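Local coordinates for protein EreC (Klebsiella pneumoniae, PDB 6XCQ) that hydrolyses macrolide antibiotics such as erythromycin, very probably by opening the lactone ring, and so confers resistance to them, at residues N159-R164 with Q198-S203; A193-Q198 with A205-M210. The protein carries 1 engineered substitution. One frame throughout, in Å; residues are numbered along the deposited sequence.

Contact 1. Residues N159-R164 with Q198-S203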
ATOM      1  N   ASN A 159      -7.522   4.797   2.965  1.00 23.95           N
ATOM      2  CA  ASN A 159      -7.834   3.370   3.046  1.00 20.26           C
ATOM      3  C   ASN A 159      -9.193   3.117   3.694  1.00 25.54           C
ATOM      4  O   ASN A 159      -9.615   1.958   3.811  1.00 23.82           O
ATOM      5  CB  ASN A 159      -6.709   2.606   3.757  1.00 15.98           C
ATOM      6  CG  ASN A 159      -6.414   3.119   5.150  1.00 16.05           C
ATOM      7  OD1 ASN A 159      -7.296   3.580   5.864  1.00 16.11           O
ATOM      8  ND2 ASN A 159      -5.151   3.004   5.556  1.00 21.71           N
ATOM      9  N   THR A 160      -9.885   4.184   4.089  1.00 19.10           N
ATOM     10  CA  THR A 160     -11.287   4.156   4.483  1.00 18.55           C
ATOM     11  C   THR A 160     -12.235   4.338   3.312  1.00 20.91           C
ATOM     12  O   THR A 160     -13.438   4.107   3.479  1.00 19.19           O
ATOM     13  CB  THR A 160     -11.575   5.278   5.486  1.00 23.87           C
ATOM     14  OG1 THR A 160     -11.181   6.520   4.894  1.00 22.23           O
ATOM     15  CG2 THR A 160     -10.806   5.073   6.789  1.00 27.84           C
ATOM     16  N   LEU A 161     -11.720   4.773   2.146  1.00 22.22           N
ATOM     17  CA  LEU A 161     -12.534   5.276   1.027  1.00 18.23           C
ATOM     18  C   LEU A 161     -13.522   6.351   1.492  1.00 15.89           C
ATOM     19  O   LEU A 161     -14.580   6.552   0.901  1.00 18.76           O
ATOM     20  CB  LEU A 161     -13.260   4.144   0.280  1.00 15.02           C
ATOM     21  CG  LEU A 161     -12.349   3.039  -0.285  1.00 18.62           C
ATOM     22  CD1 LEU A 161     -13.133   1.983  -1.100  1.00 15.92           C
ATOM     23  CD2 LEU A 161     -11.223   3.636  -1.127  1.00 19.89           C
ATOM     24  N   ASN A 162     -13.165   7.091   2.538  1.00 16.41           N
ATOM     25  CA  ASN A 162     -13.987   8.210   2.968  1.00 22.66           C
ATOM     26  C   ASN A 162     -13.389   9.486   2.388  1.00 15.64           C
ATOM     27  O   ASN A 162     -12.268   9.855   2.770  1.00 17.44           O
ATOM     28  CB  ASN A 162     -14.032   8.284   4.492  1.00 20.27           C
ATOM     29  CG  ASN A 162     -14.811   9.489   5.008  1.00 25.73           C
ATOM     30  OD1 ASN A 162     -15.259  10.354   4.242  1.00 26.93           O
ATOM     31  ND2 ASN A 162     -14.975   9.547   6.325  1.00 23.52           N
ATOM     32  N   PRO A 163     -14.076  10.181   1.479  1.00 17.14           N
ATOM     33  CA  PRO A 163     -13.494  11.377   0.838  1.00 17.96           C
ATOM     34  C   PRO A 163     -13.532  12.645   1.675  1.00 22.64           C
ATOM     35  O   PRO A 163     -13.129  13.704   1.170  1.00 19.78           O
ATOM     36  CB  PRO A 163     -14.366  11.547  -0.412  1.00 17.39           C
ATOM     37  CG  PRO A 163     -15.711  11.050   0.021  1.00 24.77           C
ATOM     38  CD  PRO A 163     -15.416   9.867   0.953  1.00 22.79           C
ATOM     39  N   ARG A 164     -13.987  12.576   2.929  1.00 22.15           N
ATOM     40  CA  ARG A 164     -14.178  13.785   3.723  1.00 26.69           C
ATOM     41  C   ARG A 164     -12.895  14.605   3.838  1.00 23.43           C
ATOM     42  O   ARG A 164     -12.904  15.810   3.571  1.00 24.31           O
ATOM     43  CB  ARG A 164     -14.698  13.432   5.115  1.00 21.79           C
ATOM     44  CG  ARG A 164     -15.070  14.674   5.925  1.00 34.65           C
ATOM     45  CD  ARG A 164     -15.077  14.408   7.423  1.00 51.82           C
ATOM     46  NE  ARG A 164     -13.748  14.087   7.945  1.00 58.80           N
ATOM     47  CZ  ARG A 164     -13.417  12.907   8.459  1.00 57.24           C
ATOM     48  NH1 ARG A 164     -12.188  12.697   8.915  1.00 58.78           N
ATOM     49  NH2 ARG A 164     -14.316  11.934   8.515  1.00 58.38           N
ATOM     50  N   GLN A 198     -15.020   3.339   8.162  1.00 31.22           N
ATOM     51  CA  GLN A 198     -13.629   3.214   8.581  1.00 29.76           C
ATOM     52  C   GLN A 198     -12.909   2.142   7.782  1.00 34.08           C
ATOM     53  O   GLN A 198     -11.757   1.796   8.091  1.00 32.00           O
ATOM     54  CB  GLN A 198     -13.547   2.923  10.083  1.00 34.78           C
ATOM     55  CG  GLN A 198     -13.731   4.153  10.958  1.00 35.34           C
ATOM     56  CD  GLN A 198     -12.514   5.070  10.962  1.00 47.42           C
ATOM     57  OE1 GLN A 198     -11.442   4.704  10.483  1.00 45.45           O
ATOM     58  NE2 GLN A 198     -12.676   6.267  11.514  1.00 56.37           N
ATOM     59  N   SER A 199     -13.568   1.610   6.757  1.00 29.33           N
ATOM     60  CA  SER A 199     -12.944   0.664   5.847  1.00 26.99           C
ATOM     61  C   SER A 199     -13.731   0.680   4.546  1.00 28.31           C
ATOM     62  O   SER A 199     -14.851   1.198   4.481  1.00 24.79           O
ATOM     63  CB  SER A 199     -12.901  -0.740   6.452  1.00 32.79           C
ATOM     64  OG  SER A 199     -14.197  -1.300   6.443  1.00 30.55           O
ATOM     65  N   ALA A 200     -13.134   0.079   3.513  1.00 21.94           N
ATOM     66  CA  ALA A 200     -13.766   0.058   2.196  1.00 21.23           C
ATOM     67  C   ALA A 200     -15.131  -0.624   2.233  1.00 39.84           C
ATOM     68  O   ALA A 200     -16.059  -0.201   1.536  1.00 29.77           O
ATOM     69  CB  ALA A 200     -12.855  -0.635   1.179  1.00 24.49           C
ATOM     70  N   VAL A 201     -15.278  -1.686   3.027  1.00 28.61           N
ATOM     71  CA  VAL A 201     -16.549  -2.406   3.028  1.00 26.81           C
ATOM     72  C   VAL A 201     -17.652  -1.550   3.645  1.00 25.66           C
ATOM     73  O   VAL A 201     -18.785  -1.526   3.149  1.00 30.58           O
ATOM     74  CB  VAL A 201     -16.404  -3.768   3.734  1.00 34.13           C
ATOM     75  CG1 VAL A 201     -15.697  -3.604   5.022  1.00 31.92           C
ATOM     76  CG2 VAL A 201     -17.766  -4.400   3.973  1.00 36.03           C
ATOM     77  N   ILE A 202     -17.345  -0.814   4.714  1.00 27.91           N
ATOM     78  CA  ILE A 202     -18.364   0.049   5.306  1.00 25.97           C
ATOM     79  C   ILE A 202     -18.701   1.201   4.364  1.00 35.16           C
ATOM     80  O   ILE A 202     -19.872   1.440   4.047  1.00 30.73           O
ATOM     81  CB  ILE A 202     -17.919   0.577   6.682  1.00 24.74           C
ATOM     82  CG1 ILE A 202     -17.514  -0.563   7.629  1.00 36.27           C
ATOM     83  CG2 ILE A 202     -19.045   1.414   7.295  1.00 25.26           C
ATOM     84  CD1 ILE A 202     -18.557  -1.662   7.783  1.00 34.33           C
ATOM     85  N   SER A 203     -17.681   1.941   3.917  1.00 24.91           N
ATOM     86  CA  SER A 203     -17.925   3.087   3.036  1.00 29.72           C
ATOM     87  C   SER A 203     -18.646   2.676   1.756  1.00 23.99           C
ATOM     88  O   SER A 203     -19.545   3.389   1.284  1.00 24.58           O
ATOM     89  CB  SER A 203     -16.611   3.792   2.694  1.00 16.74           C
ATOM     90  OG  SER A 203     -15.992   4.349   3.834  1.00 28.17           O
TER
HETATM   91  O   HOH W   1     -10.518  -0.838   3.592  1.00 33.95           O
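Ser203 reaches from the first turn of helix 200-208 to the loop 159-164, where its OG donates to the backbone carbonyl Thr160 O. The bond is short, 2.6 Å from OG to O, and the hydroxyl meets the carbonyl almost end-on, with a C=O...OG angle of 164°. With OG anti to its own carbonyl carbon (chi1 -64°), the hydroxyl sits beside the backbone N, on the side of the helix start. Serine suits this place because it is short enough to fit between helix and loop and still bring a donor. A second bridge is made by water: water 1 donates to Asn159 O and accepts from Ala200 N at 2.8 Å, filling a backbone gap too wide for a direct bond. That amide belongs to the first turn after Ser199, the N-cap residue, whose carbonyl accepts from Ser203 N.

The loop is shaped from within by its own polar side chains. Thr160 OG1 accepts from Asn162 N in an ST turn, and Asn162 OD1 takes Arg164 N at 2.9 Å, capping helix 164-177, although that N-H comes from above the amide's carbonyl plane.

The apolar contact is made by Leu161, which turns CD1 onto the methyl of Ala200, a tight 3.5 Å from CD1 to CB; a small residue there lets the leucine lie close to the helix. The methyl CG2 of Thr160 packs instead against two oxygens of Gln198, the backbone O at 3.7 Å and the side-chain OE1.

Helix 244-267 flanks the contact on its Leu161 and Ser203 side through Leu262, while Asn159 bonds to Thr128 on helix 126-146. The contact therefore joins the loop after strand 151-154 to the start of helix 200-208.

Contact 2. Residues A193-Q198 with A205-M210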
ATOM      1  N   ALA A 193     -21.475  13.303   2.277  1.00 34.54           N
ATOM      2  CA  ALA A 193     -21.241  13.301   3.718  1.00 32.61           C
ATOM      3  C   ALA A 193     -21.541  11.944   4.343  1.00 41.94           C
ATOM      4  O   ALA A 193     -20.927  11.581   5.352  1.00 38.59           O
ATOM      5  CB  ALA A 193     -22.071  14.393   4.388  1.00 40.09           C
ATOM      6  N   SER A 194     -22.456  11.174   3.750  1.00 29.94           N
ATOM      7  CA  SER A 194     -22.812   9.869   4.291  1.00 32.65           C
ATOM      8  C   SER A 194     -21.744   8.812   4.062  1.00 38.70           C
ATOM      9  O   SER A 194     -21.887   7.697   4.572  1.00 37.01           O
ATOM     10  CB  SER A 194     -24.125   9.386   3.680  1.00 24.13           C
ATOM     11  OG  SER A 194     -23.901   8.864   2.389  1.00 31.23           O
ATOM     12  N   ILE A 195     -20.698   9.108   3.295  1.00 34.16           N
ATOM     13  CA  ILE A 195     -19.602   8.159   3.087  1.00 27.15           C
ATOM     14  C   ILE A 195     -18.628   8.382   4.241  1.00 31.93           C
ATOM     15  O   ILE A 195     -17.704   9.188   4.152  1.00 39.55           O
ATOM     16  CB  ILE A 195     -18.938   8.338   1.722  1.00 22.57           C
ATOM     17  CG1 ILE A 195     -19.983   8.534   0.620  1.00 21.97           C
ATOM     18  CG2 ILE A 195     -18.034   7.152   1.408  1.00 23.64           C
ATOM     19  CD1 ILE A 195     -20.941   7.397   0.480  1.00 30.42           C
ATOM     20  N   ASP A 196     -18.841   7.661   5.352  1.00 30.67           N
ATOM     21  CA  ASP A 196     -18.044   7.895   6.555  1.00 33.68           C
ATOM     22  C   ASP A 196     -17.548   6.602   7.201  1.00 29.62           C
ATOM     23  O   ASP A 196     -17.325   6.561   8.415  1.00 33.24           O
ATOM     24  CB  ASP A 196     -18.832   8.720   7.580  1.00 33.70           C
ATOM     25  CG  ASP A 196     -20.097   8.022   8.055  1.00 41.48           C
ATOM     26  OD1 ASP A 196     -20.314   6.842   7.705  1.00 37.20           O
ATOM     27  OD2 ASP A 196     -20.890   8.667   8.774  1.00 60.66           O
ATOM     28  N   GLY A 197     -17.376   5.542   6.421  1.00 28.70           N
ATOM     29  CA  GLY A 197     -16.890   4.290   6.971  1.00 31.30           C
ATOM     30  C   GLY A 197     -15.446   4.379   7.449  1.00 38.18           C
ATOM     31  O   GLY A 197     -14.724   5.348   7.209  1.00 33.42           O
ATOM     32  N   GLN A 198     -15.020   3.339   8.162  1.00 31.22           N
ATOM     33  CA  GLN A 198     -13.629   3.214   8.581  1.00 29.76           C
ATOM     34  C   GLN A 198     -12.909   2.142   7.782  1.00 34.08           C
ATOM     35  O   GLN A 198     -11.757   1.796   8.091  1.00 32.00           O
ATOM     36  CB  GLN A 198     -13.547   2.923  10.083  1.00 34.78           C
ATOM     37  CG  GLN A 198     -13.731   4.153  10.958  1.00 35.34           C
ATOM     38  CD  GLN A 198     -12.514   5.070  10.962  1.00 47.42           C
ATOM     39  OE1 GLN A 198     -11.442   4.704  10.483  1.00 45.45           O
ATOM     40  NE2 GLN A 198     -12.676   6.267  11.514  1.00 56.37           N
ATOM     41  N   ALA A 205     -20.711   0.209   1.401  1.00 38.40           N
ATOM     42  CA  ALA A 205     -22.105  -0.013   1.777  1.00 35.58           C
ATOM     43  C   ALA A 205     -22.873   1.305   1.871  1.00 31.37           C
ATOM     44  O   ALA A 205     -24.026   1.388   1.431  1.00 32.29           O
ATOM     45  CB  ALA A 205     -22.173  -0.775   3.100  1.00 34.53           C
ATOM     46  N   LYS A 206     -22.255   2.353   2.433  1.00 22.34           N
ATOM     47  CA  LYS A 206     -22.925   3.653   2.473  1.00 28.47           C
ATOM     48  C   LYS A 206     -23.096   4.236   1.071  1.00 32.98           C
ATOM     49  O   LYS A 206     -24.101   4.898   0.786  1.00 27.71           O
ATOM     50  CB  LYS A 206     -22.145   4.630   3.358  1.00 36.79           C
ATOM     51  CG  LYS A 206     -22.086   4.258   4.833  1.00 47.21           C
ATOM     52  CD  LYS A 206     -23.298   4.797   5.580  1.00 54.23           C
ATOM     53  CE  LYS A 206     -22.941   5.239   6.994  1.00 58.14           C
ATOM     54  NZ  LYS A 206     -23.201   6.707   7.189  1.00 44.93           N
ATOM     55  N   TRP A 207     -22.122   4.003   0.189  1.00 28.58           N
ATOM     56  CA  TRP A 207     -22.223   4.448  -1.198  1.00 31.92           C
ATOM     57  C   TRP A 207     -23.438   3.832  -1.885  1.00 31.58           C
ATOM     58  O   TRP A 207     -24.203   4.523  -2.567  1.00 29.89           O
ATOM     59  CB  TRP A 207     -20.932   4.087  -1.939  1.00 17.43           C
ATOM     60  CG  TRP A 207     -20.948   4.330  -3.443  1.00 25.64           C
ATOM     61  CD1 TRP A 207     -21.130   3.403  -4.415  1.00 20.23           C
ATOM     62  CD2 TRP A 207     -20.755   5.587  -4.114  1.00 20.87           C
ATOM     63  NE1 TRP A 207     -21.071   3.995  -5.661  1.00 22.12           N
ATOM     64  CE2 TRP A 207     -20.844   5.338  -5.499  1.00 26.33           C
ATOM     65  CE3 TRP A 207     -20.520   6.895  -3.675  1.00 25.03           C
ATOM     66  CZ2 TRP A 207     -20.700   6.352  -6.457  1.00 26.37           C
ATOM     67  CZ3 TRP A 207     -20.386   7.909  -4.625  1.00 22.97           C
ATOM     68  CH2 TRP A 207     -20.477   7.628  -6.002  1.00 27.80           C
ATOM     69  N   GLY A 208     -23.630   2.524  -1.711  1.00 28.48           N
ATOM     70  CA  GLY A 208     -24.765   1.835  -2.301  1.00 26.61           C
ATOM     71  C   GLY A 208     -26.109   2.282  -1.767  1.00 32.28           C
ATOM     72  O   GLY A 208     -27.135   2.011  -2.403  1.00 38.08           O
ATOM     73  N   GLU A 209     -26.132   2.969  -0.622  1.00 27.17           N
ATOM     74  CA  GLU A 209     -27.383   3.510  -0.109  1.00 29.09           C
ATOM     75  C   GLU A 209     -27.779   4.826  -0.775  1.00 40.12           C
ATOM     76  O   GLU A 209     -28.935   5.250  -0.647  1.00 30.09           O
ATOM     77  CB  GLU A 209     -27.279   3.687   1.406  1.00 26.62           C
ATOM     78  CG  GLU A 209     -27.448   2.373   2.161  1.00 47.13           C
ATOM     79  CD  GLU A 209     -26.901   2.422   3.574  1.00 49.78           C
ATOM     80  OE1 GLU A 209     -26.693   1.337   4.161  1.00 58.45           O
ATOM     81  OE2 GLU A 209     -26.673   3.538   4.096  1.00 61.63           O
ATOM     82  N   MET A 210     -26.857   5.480  -1.482  1.00 26.24           N
ATOM     83  CA  MET A 210     -27.211   6.686  -2.222  1.00 28.94           C
ATOM     84  C   MET A 210     -28.002   6.323  -3.473  1.00 23.08           C
ATOM     85  O   MET A 210     -27.820   5.259  -4.068  1.00 26.14           O
ATOM     86  CB  MET A 210     -25.954   7.473  -2.616  1.00 22.70           C
ATOM     87  CG  MET A 210     -25.138   8.011  -1.450  1.00 37.39           C
ATOM     88  SD  MET A 210     -23.644   8.901  -1.970  1.00 39.02           S
ATOM     89  CE  MET A 210     -24.369  10.073  -3.109  1.00 31.19           C
TER
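Lys206 folds back over the loop 193-198 and gives its ammonium group to two oxygens. NZ lies 2.9 Å from Asp196 OD1 in a salt bridge and donates as well to Ser194 O at 3.1 Å. Neither approach is flat: the ammonium meets Asp196 OD1 from 36° above the carboxylate plane, and it stands tilted from the plane of the Ser194 carbonyl. A long, flexible lysine suits the task, since its chain bends at chi2, chi3 and chi4 to bring NZ round, and its methylenes CB to CE pass alongside Ser194 O on the way. Asp196, exposed to solvent, offers the matching charge.

A second, apolar set of contacts centres on Ile195 CD1. This methyl approaches the helix backbone, 3.6 Å from Trp207 N, and stands at the edge of the indole, near its plane. Met210 adds to it, its SD 3.9 Å from Ile195 CD1; the flexible, unbranched thioether lets the sulfur lie against the methyl.

In the next shell, an inverse gamma turn centred on Ile195 sets the isoleucine and Asp196 on their courses. Trp207 packs against Leu262, Arg263 and Arg266 of helix 244-267 and against Ile219 of helix 212-231, and its carbonyl accepts from Gln215. Met210 N bonds back to Trp207 O at 3.0 Å, holding the chain after the helix in a tight turn.

The arrangement is that of a helix doubling back along the loop that led into it: the connection between helices 182-191 and 200-208 is closed by a lysine-aspartate salt bridge and by the packing of Ile195.

In the fold
Contacts 1 and 2 have their centres 8 Å apart and share both Gln198 and helix 200-208, the first using its beginning and the second its end. Along the chain their segments alternate: 159-164, then 193-198, 198-203 and 205-210. The two loops touch directly, Leu161 O lying 3.5 Å from Ile195 CG2, and the helix meets the loop 193-198 where Ser203 OG comes 3.2 Å from Gly197 N. Helix 244-267 backs both, through Leu262. A strand-to-helix loop, a helix-to-helix loop and one short helix are thus drawn together on one side of the chain's centre, with the contact centres about 15 and 22 Å from it; loop 159-164 follows 151-154, an outermost strand of the mixed sheet.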